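Local coordinates for ABC transporter substrate-binding protein (Rhizobium radiobacter, PDB 6TFX), which binds mannopinic acid and serves as the solute-binding protein of an ABC transporter that imports mannityl-opines, at residues Q66-F71 against T123-L128; A270-V275 against S450-I455; L470-E475 against E488-K493. One frame throughout, in Å; residues are numbered along the deposited sequence.

Interaction 1: residues Q66-F71 against T123-L128; sequences QLVWTF and TVRITL
The indole of Trp69 and the phenyl ring of Phe71 lie on one face of an antiparallel sheet, and each has a carbonyl oxygen of the partner strand at its edge, near the ring plane: Ile126 O for Trp69, Val124 O for Phe71. Methyl groups come up to both rings obliquely. CD1 of Leu128 lies 3.7 Å from Trp69 NE1, and CD1 of Ile126 lies 3.8 Å from Phe71 CE1. On the other face, the guanidinium of Arg125 has a water in its plane. Strands 68-73 and 123-128 are the two inner strands of a four-stranded sheet, consistent with the additional domain that family 5 solute-binding proteins carry. In-register pairing is fixed by straight backbone bonds, among them Trp69 N to Ile126 O (2.9 Å) and Ile126 N to Trp69 O (2.8 Å). Alternation then sorts the side chains. Large apolar residues suit the Trp69 and Phe71 face: Phe71 also meets Trp60, while Ile126 and Val124 are covered by Leu95 and Val91 of helix 88-98. Ile126 reaches Phe71 because its extended chi2 (172°) carries CD1 out from the sheet to the level of the ring. The opposite, partly exposed face mixes a valine with threonines and an arginine, whose carbon parts pack while polar ends reach water. Val68 CG1 rests on the aliphatic part of Arg125, 3.7 Å from its CG, whereas Thr70 and Arg125 share one water, which stands 2.7 Å from Thr70 OG1 and accepts from Arg125 NE at 2.8 Å. Thr70 turns its methyl toward that of Thr123, whose hydroxyl bonds to Asp120. Trp69 also reaches back to the loop before its strand: its NE1 donates to Gln66 O at 3.1 Å, meeting that oxygen from above the carbonyl plane.

Interaction 2: residues A270-V275 against S450-I455; sequences ALAHTV and SNVCAI. With MG (magnesium ion), chain G.
Ile455 is the hub of this contact, its side-chain carbons spread over Leu271, Ala272 and Val275. CD1 presses against Leu271, 3.7 Å from its CG, and lies equally close to the backbone of Ala272, 3.7 Å from its N. CG1 faces the methyl of Ala272 at 4.0 Å from CB, and CG2 points to Val275, whose two conformers make the exact closeness of that pair doubtful. This spread follows from the side chain's torsions: CG1 stands anti to the carbonyl carbon (chi1 -56°), which leaves CG2 to branch toward Val275 while CD1 runs on to the helix. A branched isoleucine suits the place because it fills several directions at once; alanine suits the helix because a single methyl lets the strand come near. That methyl also touches Val452 CG1, at 3.9 Å. Apart from CD1 near the backbone N of Ala272, carbon meets carbon throughout, and the fit rests on complementary shape and burial.

In the next shell, two changes of chain direction place these groups. Val452 leaves helix 434-450 through a Schellman motif with positive phi (56°), uncommon for a beta-branched residue, which swings the chain round into strand 454-467. On the other side a type I turn runs from Ala272 to Val275, and Thr274 N is bonded to Leu271 O (3.0 Å). Cys453 points its CB away from residues 270-275 and, with Cys418, binds a magnesium ion, although 1.8 Å from SG to the metal is so short for magnesium and sulfur that the detail is doubtful. Further out, Ile255 of strand 240-255 touches both Leu271 and Ile455, Val353 of helix 340-353 lies on Leu271 and Val275, and helix 314-323 flanks Ala270 and Thr274.

Interaction 3: residues L470-E475 against E488-K493; sequences LGWGFE and EQTYFK
Tyr491 lays its ring flat over Gly471, whose CA sits 4.0 Å from the ring centroid and 22° off the normal, a CH-pi contact. The ring gets there because CG of Tyr491 takes the crowded position between backbone N and carbonyl carbon (chi1 67°), folding it back across the neighbouring strand; glycine, with no side chain, leaves it room. The same pattern recurs on the other face of this antiparallel pair: Leu470 sets its CD1 over the ring of Phe492, 4.1 Å from the centroid. That methyl also touches Thr490 CG2 at 3.7 Å, and Leu6 and Val221 close round the group. Backbone bonds join Gly471 and Tyr491 both ways, that from Gly471 N to Tyr491 O being 2.8 Å long. Beyond them the chains stay side by side, but water replaces direct backbone bonds: one molecule donates to Trp472 O and hydrogen-bonds to Thr490 OG1, itself bonded to Thr487 N; another donates to Gly473 O and Gln489 OE1. At the positive phi of Gly473 (96°) a CB would be jammed against the preceding carbonyl oxygen and Gln489 CB, so glycine suits the place. Phe474 and Gln489 cross at about a right angle, Gln489 NE2 lying 3.7 Å from Phe474 CE2 and bonding to Thr487. The chemistry implies a graded join: CH-pi contact where the strands pair, water on the carbonyls where direct backbone bonds end.

In the fold
Interaction 2 is fully buried and apolar, whereas interactions 1 and 3 are partly exposed strand pairings that combine backbone bonds with water bridges. Interaction 1 belongs to the separate four-stranded sheet and shares no element with the others; its nearest atoms are about 19 Å from interaction 3 and about 30 Å from interaction 2. Interactions 2 and 3 are linked through the chain: strand 454-467 starts in the former and leads into strand 470-471 of the latter, on the opposite side of the chain's centre. Aromatic rings carry much of interactions 1 and 3, but interaction 2 relies on aliphatic branches packed between helix and strand.

Interaction 1: residues Q66-F71 against T123-L128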
ATOM      1  N   GLN A  66      10.410  27.898   0.031  1.00 15.62           N
ATOM      2  CA  GLN A  66      10.050  26.512  -0.303  1.00 15.16           C
ATOM      3  C   GLN A  66       8.580  26.353  -0.670  1.00 18.75           C
ATOM      4  O   GLN A  66       7.980  25.283  -0.472  1.00 17.62           O
ATOM      5  CB  GLN A  66      10.478  25.503   0.794  1.00 16.76           C
ATOM      6  CG  GLN A  66      11.986  25.510   1.004  1.00 21.17           C
ATOM      7  CD  GLN A  66      12.302  24.575   2.136  1.00 39.91           C
ATOM      8  OE1 GLN A  66      12.104  24.891   3.316  1.00 35.40           O
ATOM      9  NE2 GLN A  66      12.764  23.393   1.799  1.00 27.18           N
ATOM     10  N   LEU A  67       8.009  27.404  -1.248  1.00 17.00           N
ATOM     11  CA  LEU A  67       6.632  27.321  -1.747  1.00 16.67           C
ATOM     12  C   LEU A  67       6.617  27.131  -3.264  1.00 19.32           C
ATOM     13  O   LEU A  67       5.575  26.761  -3.814  1.00 18.86           O
ATOM     14  CB  LEU A  67       5.820  28.581  -1.410  1.00 17.89           C
ATOM     15  CG  LEU A  67       5.617  28.892   0.084  1.00 22.97           C
ATOM     16  CD1 LEU A  67       4.795  30.163   0.262  1.00 23.58           C
ATOM     17  CD2 LEU A  67       4.944  27.762   0.795  1.00 23.42           C
ATOM     18  N   VAL A  68       7.730  27.434  -3.943  1.00 17.07           N
ATOM     19  CA  VAL A  68       7.771  27.301  -5.402  1.00 17.69           C
ATOM     20  C   VAL A  68       8.937  26.402  -5.751  1.00 21.58           C
ATOM     21  O   VAL A  68      10.084  26.718  -5.421  1.00 20.20           O
ATOM     22  CB  VAL A  68       7.863  28.682  -6.107  1.00 21.47           C
ATOM     23  CG1 VAL A  68       7.902  28.508  -7.631  1.00 22.38           C
ATOM     24  CG2 VAL A  68       6.706  29.588  -5.697  1.00 21.13           C
ATOM     25  N   TRP A  69       8.629  25.274  -6.389  1.00 18.61           N
ATOM     26  CA  TRP A  69       9.608  24.265  -6.789  1.00 19.35           C
ATOM     27  C   TRP A  69       9.682  24.187  -8.300  1.00 22.68           C
ATOM     28  O   TRP A  69       8.644  24.085  -8.964  1.00 21.55           O
ATOM     29  CB  TRP A  69       9.204  22.913  -6.221  1.00 17.66           C
ATOM     30  CG  TRP A  69       9.308  22.863  -4.724  1.00 19.23           C
ATOM     31  CD1 TRP A  69       8.485  23.474  -3.819  1.00 22.02           C
ATOM     32  CD2 TRP A  69      10.272  22.133  -3.960  1.00 19.92           C
ATOM     33  NE1 TRP A  69       8.892  23.189  -2.537  1.00 21.38           N
ATOM     34  CE2 TRP A  69       9.973  22.349  -2.593  1.00 22.82           C
ATOM     35  CE3 TRP A  69      11.334  21.266  -4.300  1.00 22.16           C
ATOM     36  CZ2 TRP A  69      10.711  21.754  -1.563  1.00 23.34           C
ATOM     37  CZ3 TRP A  69      12.074  20.681  -3.274  1.00 24.92           C
ATOM     38  CH2 TRP A  69      11.758  20.923  -1.927  1.00 25.63           C
ATOM     39  N   THR A  70      10.905  24.198  -8.837  1.00 18.84           N
ATOM     40  CA  THR A  70      11.093  24.140 -10.291  1.00 19.29           C
ATOM     41  C   THR A  70      11.857  22.870 -10.628  1.00 22.23           C
ATOM     42  O   THR A  70      12.950  22.662 -10.102  1.00 20.64           O
ATOM     43  CB  THR A  70      11.806  25.402 -10.796  1.00 25.26           C
ATOM     44  OG1 THR A  70      11.056  26.551 -10.369  1.00 22.51           O
ATOM     45  CG2 THR A  70      11.938  25.420 -12.321  1.00 27.58           C
ATOM     46  N   PHE A  71      11.250  22.022 -11.466  1.00 17.80           N
ATOM     47  CA  PHE A  71      11.834  20.753 -11.897  1.00 17.56           C
ATOM     48  C   PHE A  71      12.274  20.825 -13.344  1.00 21.79           C
ATOM     49  O   PHE A  71      11.481  21.212 -14.201  1.00 21.31           O
ATOM     50  CB  PHE A  71      10.826  19.596 -11.739  1.00 17.77           C
ATOM     51  CG  PHE A  71      10.554  19.257 -10.292  1.00 17.07           C
ATOM     52  CD1 PHE A  71       9.657  20.011  -9.539  1.00 19.64           C
ATOM     53  CD2 PHE A  71      11.221  18.205  -9.670  1.00 18.11           C
ATOM     54  CE1 PHE A  71       9.466  19.747  -8.181  1.00 20.31           C
ATOM     55  CE2 PHE A  71      11.000  17.919  -8.320  1.00 21.90           C
ATOM     56  CZ  PHE A  71      10.141  18.702  -7.580  1.00 20.01           C
ATOM     57  N   THR A 123      10.414  22.152 -18.335  1.00 18.58           N
ATOM     58  CA  THR A 123      10.467  22.805 -17.031  1.00 18.30           C
ATOM     59  C   THR A 123       9.067  22.835 -16.430  1.00 20.81           C
ATOM     60  O   THR A 123       8.145  23.356 -17.061  1.00 19.49           O
ATOM     61  CB  THR A 123      11.042  24.234 -17.171  1.00 26.56           C
ATOM     62  OG1 THR A 123      12.311  24.157 -17.825  1.00 26.01           O
ATOM     63  CG2 THR A 123      11.200  24.939 -15.829  1.00 23.67           C
ATOM     64  N   VAL A 124       8.931  22.292 -15.199  1.00 17.79           N
ATOM     65  CA  VAL A 124       7.662  22.236 -14.467  1.00 17.94           C
ATOM     66  C   VAL A 124       7.814  23.071 -13.197  1.00 21.15           C
ATOM     67  O   VAL A 124       8.779  22.880 -12.452  1.00 19.85           O
ATOM     68  CB  VAL A 124       7.323  20.761 -14.090  1.00 20.73           C
ATOM     69  CG1 VAL A 124       6.061  20.697 -13.223  1.00 21.45           C
ATOM     70  CG2 VAL A 124       7.152  19.904 -15.343  1.00 20.13           C
ATOM     71  N   ARG A 125       6.843  23.949 -12.931  1.00 16.85           N
ATOM     72  CA  ARG A 125       6.846  24.749 -11.719  1.00 16.26           C
ATOM     73  C   ARG A 125       5.667  24.277 -10.870  1.00 19.86           C
ATOM     74  O   ARG A 125       4.534  24.290 -11.336  1.00 18.84           O
ATOM     75  CB  ARG A 125       6.684  26.235 -12.042  1.00 19.14           C
ATOM     76  CG  ARG A 125       6.667  27.153 -10.805  1.00 21.93           C
ATOM     77  CD  ARG A 125       6.339  28.602 -11.177  1.00 24.38           C
ATOM     78  NE  ARG A 125       7.340  29.166 -12.074  1.00 27.38           N
ATOM     79  CZ  ARG A 125       7.120  30.182 -12.904  1.00 47.77           C
ATOM     80  NH1 ARG A 125       5.922  30.756 -12.961  1.00 35.99           N
ATOM     81  NH2 ARG A 125       8.094  30.627 -13.689  1.00 36.49           N
ATOM     82  N   ILE A 126       5.945  23.871  -9.627  1.00 15.92           N
ATOM     83  CA  ILE A 126       4.897  23.444  -8.690  1.00 15.13           C
ATOM     84  C   ILE A 126       4.853  24.501  -7.580  1.00 17.89           C
ATOM     85  O   ILE A 126       5.870  24.769  -6.945  1.00 16.81           O
ATOM     86  CB  ILE A 126       5.202  22.044  -8.097  1.00 18.85           C
ATOM     87  CG1 ILE A 126       5.258  20.990  -9.238  1.00 19.79           C
ATOM     88  CG2 ILE A 126       4.169  21.667  -7.021  1.00 17.94           C
ATOM     89  CD1 ILE A 126       5.728  19.627  -8.819  1.00 20.56           C
ATOM     90  N   THR A 127       3.681  25.100  -7.372  1.00 15.54           N
ATOM     91  CA  THR A 127       3.507  26.114  -6.334  1.00 15.36           C
ATOM     92  C   THR A 127       2.629  25.467  -5.264  1.00 19.16           C
ATOM     93  O   THR A 127       1.610  24.834  -5.580  1.00 16.98           O
ATOM     94  CB  THR A 127       2.811  27.360  -6.925  1.00 20.68           C
ATOM     95  OG1 THR A 127       3.628  27.889  -7.975  1.00 20.17           O
ATOM     96  CG2 THR A 127       2.565  28.462  -5.864  1.00 20.86           C
ATOM     97  N   LEU A 128       3.028  25.659  -3.997  1.00 17.18           N
ATOM     98  CA  LEU A 128       2.347  25.094  -2.836  1.00 16.17           C
ATOM     99  C   LEU A 128       1.592  26.167  -2.081  1.00 18.06           C
ATOM    100  O   LEU A 128       2.006  27.331  -2.087  1.00 18.47           O
ATOM    101  CB  LEU A 128       3.388  24.456  -1.877  1.00 16.37           C
ATOM    102  CG  LEU A 128       4.351  23.446  -2.529  1.00 19.74           C
ATOM    103  CD1 LEU A 128       5.382  22.933  -1.503  1.00 19.54           C
ATOM    104  CD2 LEU A 128       3.600  22.292  -3.147  1.00 20.43           C
TER
HETATM  105  O   HOH W   1       9.947  28.247 -12.139  1.00 36.67           O

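Interaction 2: residues A270-V275 against S450-I455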
ATOM      1  N   ALA A 270     -15.040  -4.775  24.336  1.00 15.69           N
ATOM      2  CA  ALA A 270     -15.125  -6.227  24.490  1.00 15.67           C
ATOM      3  C   ALA A 270     -14.358  -6.912  23.348  1.00 17.35           C
ATOM      4  O   ALA A 270     -13.608  -7.836  23.594  1.00 16.24           O
ATOM      5  CB  ALA A 270     -16.580  -6.677  24.497  1.00 16.93           C
ATOM      6  N   LEU A 271     -14.533  -6.430  22.102  1.00 14.38           N
ATOM      7  CA  LEU A 271     -13.824  -7.038  20.966  1.00 13.68           C
ATOM      8  C   LEU A 271     -12.323  -6.879  21.133  1.00 16.41           C
ATOM      9  O   LEU A 271     -11.584  -7.848  20.957  1.00 17.43           O
ATOM     10  CB  LEU A 271     -14.304  -6.429  19.632  1.00 14.73           C
ATOM     11  CG  LEU A 271     -13.762  -7.063  18.351  1.00 18.36           C
ATOM     12  CD1 LEU A 271     -14.147  -8.553  18.244  1.00 17.58           C
ATOM     13  CD2 LEU A 271     -14.283  -6.299  17.133  1.00 19.71           C
ATOM     14  N   ALA A 272     -11.875  -5.663  21.504  1.00 15.28           N
ATOM     15  CA  ALA A 272     -10.441  -5.375  21.658  1.00 14.81           C
ATOM     16  C   ALA A 272      -9.808  -6.263  22.744  1.00 17.68           C
ATOM     17  O   ALA A 272      -8.638  -6.641  22.607  1.00 17.77           O
ATOM     18  CB  ALA A 272     -10.226  -3.907  22.007  1.00 15.98           C
ATOM     19  N   HIS A 273     -10.582  -6.596  23.803  1.00 13.99           N
ATOM     20  CA  HIS A 273     -10.085  -7.453  24.911  1.00 14.85           C
ATOM     21  C   HIS A 273     -10.041  -8.953  24.550  1.00 18.25           C
ATOM     22  O   HIS A 273      -9.530  -9.751  25.346  1.00 18.03           O
ATOM     23  CB  HIS A 273     -10.894  -7.245  26.211  1.00 15.28           C
ATOM     24  CG  HIS A 273     -10.597  -5.957  26.908  1.00 18.06           C
ATOM     25  ND1 HIS A 273      -9.336  -5.679  27.408  1.00 19.86           N
ATOM     26  CD2 HIS A 273     -11.425  -4.933  27.223  1.00 20.19           C
ATOM     27  CE1 HIS A 273      -9.431  -4.481  27.980  1.00 19.41           C
ATOM     28  NE2 HIS A 273     -10.664  -3.998  27.902  1.00 19.69           N
ATOM     29  N   THR A 274     -10.599  -9.356  23.379  1.00 16.37           N
ATOM     30  CA  THR A 274     -10.531 -10.771  23.053  1.00 15.84           C
ATOM     31  C   THR A 274      -9.717 -11.033  21.752  1.00 17.96           C
ATOM     32  O   THR A 274      -9.787 -12.134  21.194  1.00 17.34           O
ATOM     33  CB  THR A 274     -11.914 -11.427  23.086  1.00 19.23           C
ATOM     34  OG1 THR A 274     -11.748 -12.853  22.936  1.00 17.87           O
ATOM     35  CG2 THR A 274     -12.884 -10.842  22.055  1.00 18.78           C
ATOM     36  N   VAL A 275      -8.929 -10.029  21.305  1.00 16.48           N
ATOM     37  CA  VAL A 275      -7.988 -10.246  20.210  0.50 16.56           C
ATOM     38  C   VAL A 275      -6.618 -10.321  20.886  1.00 20.73           C
ATOM     39  O   VAL A 275      -6.382  -9.679  21.927  1.00 20.79           O
ATOM     40  CB  VAL A 275      -8.022  -9.201  19.065  0.50 18.84           C
ATOM     41  CG1 VAL A 275      -9.390  -9.144  18.397  0.50 18.35           C
ATOM     42  CG2 VAL A 275      -7.595  -7.829  19.555  0.50 18.18           C
ATOM     43  N   SER A 450      -8.184   4.612  22.372  1.00 16.18           N
ATOM     44  CA  SER A 450      -9.095   4.612  23.537  1.00 17.41           C
ATOM     45  C   SER A 450     -10.561   4.612  23.160  1.00 18.88           C
ATOM     46  O   SER A 450     -11.382   4.053  23.902  1.00 19.88           O
ATOM     47  CB  SER A 450      -8.763   5.761  24.482  1.00 23.44           C
ATOM     48  OG  SER A 450      -9.063   7.004  23.878  1.00 30.91           O
ATOM     49  N   ASN A 451     -10.918   5.208  21.999  1.00 15.61           N
ATOM     50  CA  ASN A 451     -12.319   5.167  21.540  1.00 15.78           C
ATOM     51  C   ASN A 451     -12.580   3.840  20.794  1.00 17.65           C
ATOM     52  O   ASN A 451     -13.719   3.552  20.398  1.00 18.43           O
ATOM     53  CB  ASN A 451     -12.608   6.380  20.665  1.00 18.82           C
ATOM     54  CG  ASN A 451     -12.842   7.574  21.548  1.00 35.98           C
ATOM     55  OD1 ASN A 451     -13.958   7.795  22.020  1.00 30.22           O
ATOM     56  ND2 ASN A 451     -11.781   8.322  21.870  1.00 28.34           N
ATOM     57  N   VAL A 452     -11.511   3.047  20.586  1.00 15.72           N
ATOM     58  CA  VAL A 452     -11.594   1.732  19.943  1.00 16.27           C
ATOM     59  C   VAL A 452     -12.248   1.838  18.567  1.00 17.49           C
ATOM     60  O   VAL A 452     -13.186   1.107  18.243  1.00 18.75           O
ATOM     61  CB  VAL A 452     -12.247   0.628  20.841  1.00 18.91           C
ATOM     62  CG1 VAL A 452     -11.916  -0.783  20.326  1.00 19.21           C
ATOM     63  CG2 VAL A 452     -11.851   0.779  22.306  1.00 18.36           C
ATOM     64  N   CYS A 453     -11.790   2.810  17.771  1.00 15.94           N
ATOM     65  CA  CYS A 453     -12.254   2.927  16.393  1.00 17.47           C
ATOM     66  C   CYS A 453     -11.614   1.816  15.558  1.00 17.81           C
ATOM     67  O   CYS A 453     -12.189   1.348  14.577  1.00 17.65           O
ATOM     68  CB  CYS A 453     -11.882   4.300  15.858  1.00 20.87           C
ATOM     69  SG  CYS A 453     -12.668   5.631  16.792  1.00 27.76           S
ATOM     70  N   ALA A 454     -10.404   1.403  15.953  1.00 15.94           N
ATOM     71  CA  ALA A 454      -9.691   0.352  15.254  1.00 16.80           C
ATOM     72  C   ALA A 454      -8.877  -0.397  16.277  1.00 19.42           C
ATOM     73  O   ALA A 454      -8.484   0.185  17.302  1.00 18.11           O
ATOM     74  CB  ALA A 454      -8.784   0.929  14.177  1.00 18.26           C
ATOM     75  N   ILE A 455      -8.690  -1.688  16.031  1.00 14.34           N
ATOM     76  CA  ILE A 455      -7.924  -2.571  16.915  1.00 13.74           C
ATOM     77  C   ILE A 455      -6.732  -3.050  16.116  1.00 15.78           C
ATOM     78  O   ILE A 455      -6.888  -3.725  15.098  1.00 15.74           O
ATOM     79  CB  ILE A 455      -8.781  -3.768  17.398  1.00 16.72           C
ATOM     80  CG1 ILE A 455     -10.076  -3.297  18.100  1.00 17.65           C
ATOM     81  CG2 ILE A 455      -7.912  -4.661  18.312  1.00 18.98           C
ATOM     82  CD1 ILE A 455     -11.133  -4.408  18.142  1.00 18.77           C
TER
HETATM   83 MG    MG G 605     -12.148   7.148  15.954  1.00 12.12          MG

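Interaction 3: residues L470-E475 against E488-K493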
ATOM      1  N   LEU A 470      18.759 -15.528  -9.781  1.00 21.21           N
ATOM      2  CA  LEU A 470      18.211 -14.214 -10.123  1.00 20.81           C
ATOM      3  C   LEU A 470      18.911 -13.163  -9.269  1.00 24.40           C
ATOM      4  O   LEU A 470      19.036 -13.358  -8.070  1.00 25.34           O
ATOM      5  CB  LEU A 470      16.693 -14.204  -9.831  1.00 20.31           C
ATOM      6  CG  LEU A 470      15.957 -12.842 -10.016  1.00 23.71           C
ATOM      7  CD1 LEU A 470      16.070 -12.323 -11.452  1.00 22.68           C
ATOM      8  CD2 LEU A 470      14.514 -12.975  -9.665  1.00 24.89           C
ATOM      9  N   GLY A 471      19.381 -12.084  -9.897  1.00 19.12           N
ATOM     10  CA  GLY A 471      19.998 -10.965  -9.198  1.00 18.93           C
ATOM     11  C   GLY A 471      19.156  -9.714  -9.377  1.00 20.23           C
ATOM     12  O   GLY A 471      18.736  -9.401 -10.504  1.00 17.68           O
ATOM     13  N   TRP A 472      18.855  -8.993  -8.278  1.00 18.38           N
ATOM     14  CA  TRP A 472      18.051  -7.781  -8.412  1.00 19.01           C
ATOM     15  C   TRP A 472      18.841  -6.612  -9.011  1.00 19.96           C
ATOM     16  O   TRP A 472      18.246  -5.732  -9.628  1.00 21.28           O
ATOM     17  CB  TRP A 472      17.486  -7.326  -7.060  1.00 19.71           C
ATOM     18  CG  TRP A 472      16.612  -8.327  -6.356  1.00 20.85           C
ATOM     19  CD1 TRP A 472      16.785  -8.810  -5.094  1.00 23.69           C
ATOM     20  CD2 TRP A 472      15.385  -8.896  -6.842  1.00 21.34           C
ATOM     21  NE1 TRP A 472      15.761  -9.673  -4.769  1.00 23.13           N
ATOM     22  CE2 TRP A 472      14.880  -9.737  -5.820  1.00 24.56           C
ATOM     23  CE3 TRP A 472      14.654  -8.774  -8.039  1.00 22.62           C
ATOM     24  CZ2 TRP A 472      13.692 -10.473  -5.971  1.00 23.78           C
ATOM     25  CZ3 TRP A 472      13.492  -9.527  -8.197  1.00 23.86           C
ATOM     26  CH2 TRP A 472      13.031 -10.369  -7.172  1.00 24.02           C
ATOM     27  N   GLY A 473      20.156  -6.600  -8.790  1.00 20.19           N
ATOM     28  CA  GLY A 473      21.026  -5.503  -9.202  1.00 19.99           C
ATOM     29  C   GLY A 473      21.277  -4.517  -8.071  1.00 21.62           C
ATOM     30  O   GLY A 473      22.018  -3.535  -8.220  1.00 20.68           O
ATOM     31  N   PHE A 474      20.685  -4.799  -6.919  1.00 16.50           N
ATOM     32  CA  PHE A 474      20.789  -3.942  -5.723  1.00 16.14           C
ATOM     33  C   PHE A 474      20.261  -4.764  -4.540  1.00 20.35           C
ATOM     34  O   PHE A 474      19.669  -5.825  -4.732  1.00 19.91           O
ATOM     35  CB  PHE A 474      19.920  -2.673  -5.886  1.00 16.71           C
ATOM     36  CG  PHE A 474      18.532  -2.929  -6.426  1.00 16.88           C
ATOM     37  CD1 PHE A 474      17.497  -3.327  -5.584  1.00 19.19           C
ATOM     38  CD2 PHE A 474      18.268  -2.812  -7.790  1.00 17.39           C
ATOM     39  CE1 PHE A 474      16.219  -3.605  -6.096  1.00 17.30           C
ATOM     40  CE2 PHE A 474      16.997  -3.100  -8.301  1.00 19.42           C
ATOM     41  CZ  PHE A 474      15.983  -3.489  -7.448  1.00 18.42           C
ATOM     42  N   GLU A 475      20.422  -4.252  -3.340  1.00 18.91           N
ATOM     43  CA  GLU A 475      19.913  -4.941  -2.162  1.00 18.82           C
ATOM     44  C   GLU A 475      18.410  -4.620  -2.030  1.00 20.44           C
ATOM     45  O   GLU A 475      18.020  -3.446  -1.958  1.00 19.16           O
ATOM     46  CB  GLU A 475      20.679  -4.463  -0.930  1.00 21.26           C
ATOM     47  CG  GLU A 475      20.126  -5.018   0.366  1.00 29.54           C
ATOM     48  CD  GLU A 475      20.662  -4.306   1.592  1.00 46.01           C
ATOM     49  OE1 GLU A 475      21.006  -3.103   1.508  1.00 39.99           O
ATOM     50  OE2 GLU A 475      20.715  -4.958   2.654  1.00 35.89           O
ATOM     51  N   GLU A 488      15.599  -2.244 -15.075  1.00 16.15           N
ATOM     52  CA  GLU A 488      16.496  -2.529 -16.206  1.00 16.59           C
ATOM     53  C   GLU A 488      17.779  -3.258 -15.706  1.00 20.01           C
ATOM     54  O   GLU A 488      18.544  -3.782 -16.516  1.00 20.62           O
ATOM     55  CB  GLU A 488      16.851  -1.221 -16.962  1.00 17.99           C
ATOM     56  CG  GLU A 488      17.884  -0.312 -16.293  1.00 20.71           C
ATOM     57  CD  GLU A 488      17.423   0.496 -15.096  1.00 26.09           C
ATOM     58  OE1 GLU A 488      16.245   0.374 -14.691  1.00 24.09           O
ATOM     59  OE2 GLU A 488      18.247   1.275 -14.572  1.00 24.93           O
ATOM     60  N   GLN A 489      18.030  -3.245 -14.382  1.00 17.38           N
ATOM     61  CA  GLN A 489      19.235  -3.858 -13.792  1.00 18.26           C
ATOM     62  C   GLN A 489      19.039  -5.353 -13.463  1.00 19.41           C
ATOM     63  O   GLN A 489      20.014  -6.063 -13.262  1.00 20.05           O
ATOM     64  CB  GLN A 489      19.631  -3.130 -12.489  1.00 19.75           C
ATOM     65  CG  GLN A 489      19.712  -1.604 -12.545  1.00 27.37           C
ATOM     66  CD  GLN A 489      19.375  -0.994 -11.184  1.00 42.27           C
ATOM     67  OE1 GLN A 489      20.268  -0.750 -10.364  1.00 39.00           O
ATOM     68  NE2 GLN A 489      18.080  -0.743 -10.891  1.00 23.66           N
ATOM     69  N   THR A 490      17.785  -5.799 -13.304  1.00 16.35           N
ATOM     70  CA  THR A 490      17.479  -7.186 -12.925  1.00 16.60           C
ATOM     71  C   THR A 490      18.067  -8.161 -13.952  1.00 20.75           C
ATOM     72  O   THR A 490      17.940  -7.954 -15.158  1.00 20.91           O
ATOM     73  CB  THR A 490      15.980  -7.381 -12.820  1.00 18.92           C
ATOM     74  OG1 THR A 490      15.451  -6.284 -12.073  1.00 19.79           O
ATOM     75  CG2 THR A 490      15.613  -8.717 -12.151  1.00 19.51           C
ATOM     76  N   TYR A 491      18.696  -9.227 -13.475  1.00 18.31           N
ATOM     77  CA  TYR A 491      19.359 -10.145 -14.395  1.00 18.85           C
ATOM     78  C   TYR A 491      19.385 -11.584 -13.872  1.00 21.48           C
ATOM     79  O   TYR A 491      19.198 -11.807 -12.680  1.00 19.35           O
ATOM     80  CB  TYR A 491      20.817  -9.641 -14.608  1.00 20.18           C
ATOM     81  CG  TYR A 491      21.664  -9.735 -13.357  1.00 19.81           C
ATOM     82  CD1 TYR A 491      21.638  -8.728 -12.396  1.00 20.76           C
ATOM     83  CD2 TYR A 491      22.465 -10.849 -13.111  1.00 20.77           C
ATOM     84  CE1 TYR A 491      22.359  -8.838 -11.211  1.00 21.95           C
ATOM     85  CE2 TYR A 491      23.205 -10.962 -11.932  1.00 21.26           C
ATOM     86  CZ  TYR A 491      23.150  -9.948 -10.985  1.00 24.87           C
ATOM     87  OH  TYR A 491      23.859 -10.018  -9.803  1.00 23.92           O
ATOM     88  N   PHE A 492      19.741 -12.538 -14.760  1.00 20.99           N
ATOM     89  CA  PHE A 492      19.944 -13.936 -14.409  1.00 21.52           C
ATOM     90  C   PHE A 492      21.444 -14.256 -14.555  1.00 26.70           C
ATOM     91  O   PHE A 492      22.122 -13.701 -15.424  1.00 25.79           O
ATOM     92  CB  PHE A 492      19.135 -14.869 -15.321  1.00 23.46           C
ATOM     93  CG  PHE A 492      17.681 -14.916 -14.949  1.00 24.21           C
ATOM     94  CD1 PHE A 492      17.256 -15.625 -13.833  1.00 25.61           C
ATOM     95  CD2 PHE A 492      16.730 -14.243 -15.708  1.00 26.02           C
ATOM     96  CE1 PHE A 492      15.904 -15.652 -13.476  1.00 25.92           C
ATOM     97  CE2 PHE A 492      15.373 -14.303 -15.370  1.00 27.50           C
ATOM     98  CZ  PHE A 492      14.974 -15.004 -14.255  1.00 25.60           C
ATOM     99  N   LYS A 493      21.939 -15.133 -13.686  1.00 23.58           N
ATOM    100  CA  LYS A 493      23.339 -15.554 -13.632  1.00 24.50           C
ATOM    101  C   LYS A 493      23.536 -16.894 -14.348  1.00 31.32           C
ATOM    102  O   LYS A 493      22.662 -17.763 -14.294  1.00 32.09           O
ATOM    103  CB  LYS A 493      23.756 -15.745 -12.163  1.00 27.72           C
ATOM    104  CG  LYS A 493      23.639 -14.502 -11.301  1.00 33.75           C
ATOM    105  CD  LYS A 493      23.437 -14.872  -9.850  1.00 42.36           C
ATOM    106  CE  LYS A 493      23.066 -13.665  -9.026  1.00 49.21           C
ATOM    107  NZ  LYS A 493      22.800 -14.030  -7.618  1.00 54.39           N
TER
HETATM  108  O   HOH W   2      15.581  -5.962  -9.561  1.00 30.65           O
HETATM  109  O   HOH W   3      22.842  -2.505 -10.748  1.00 25.75           O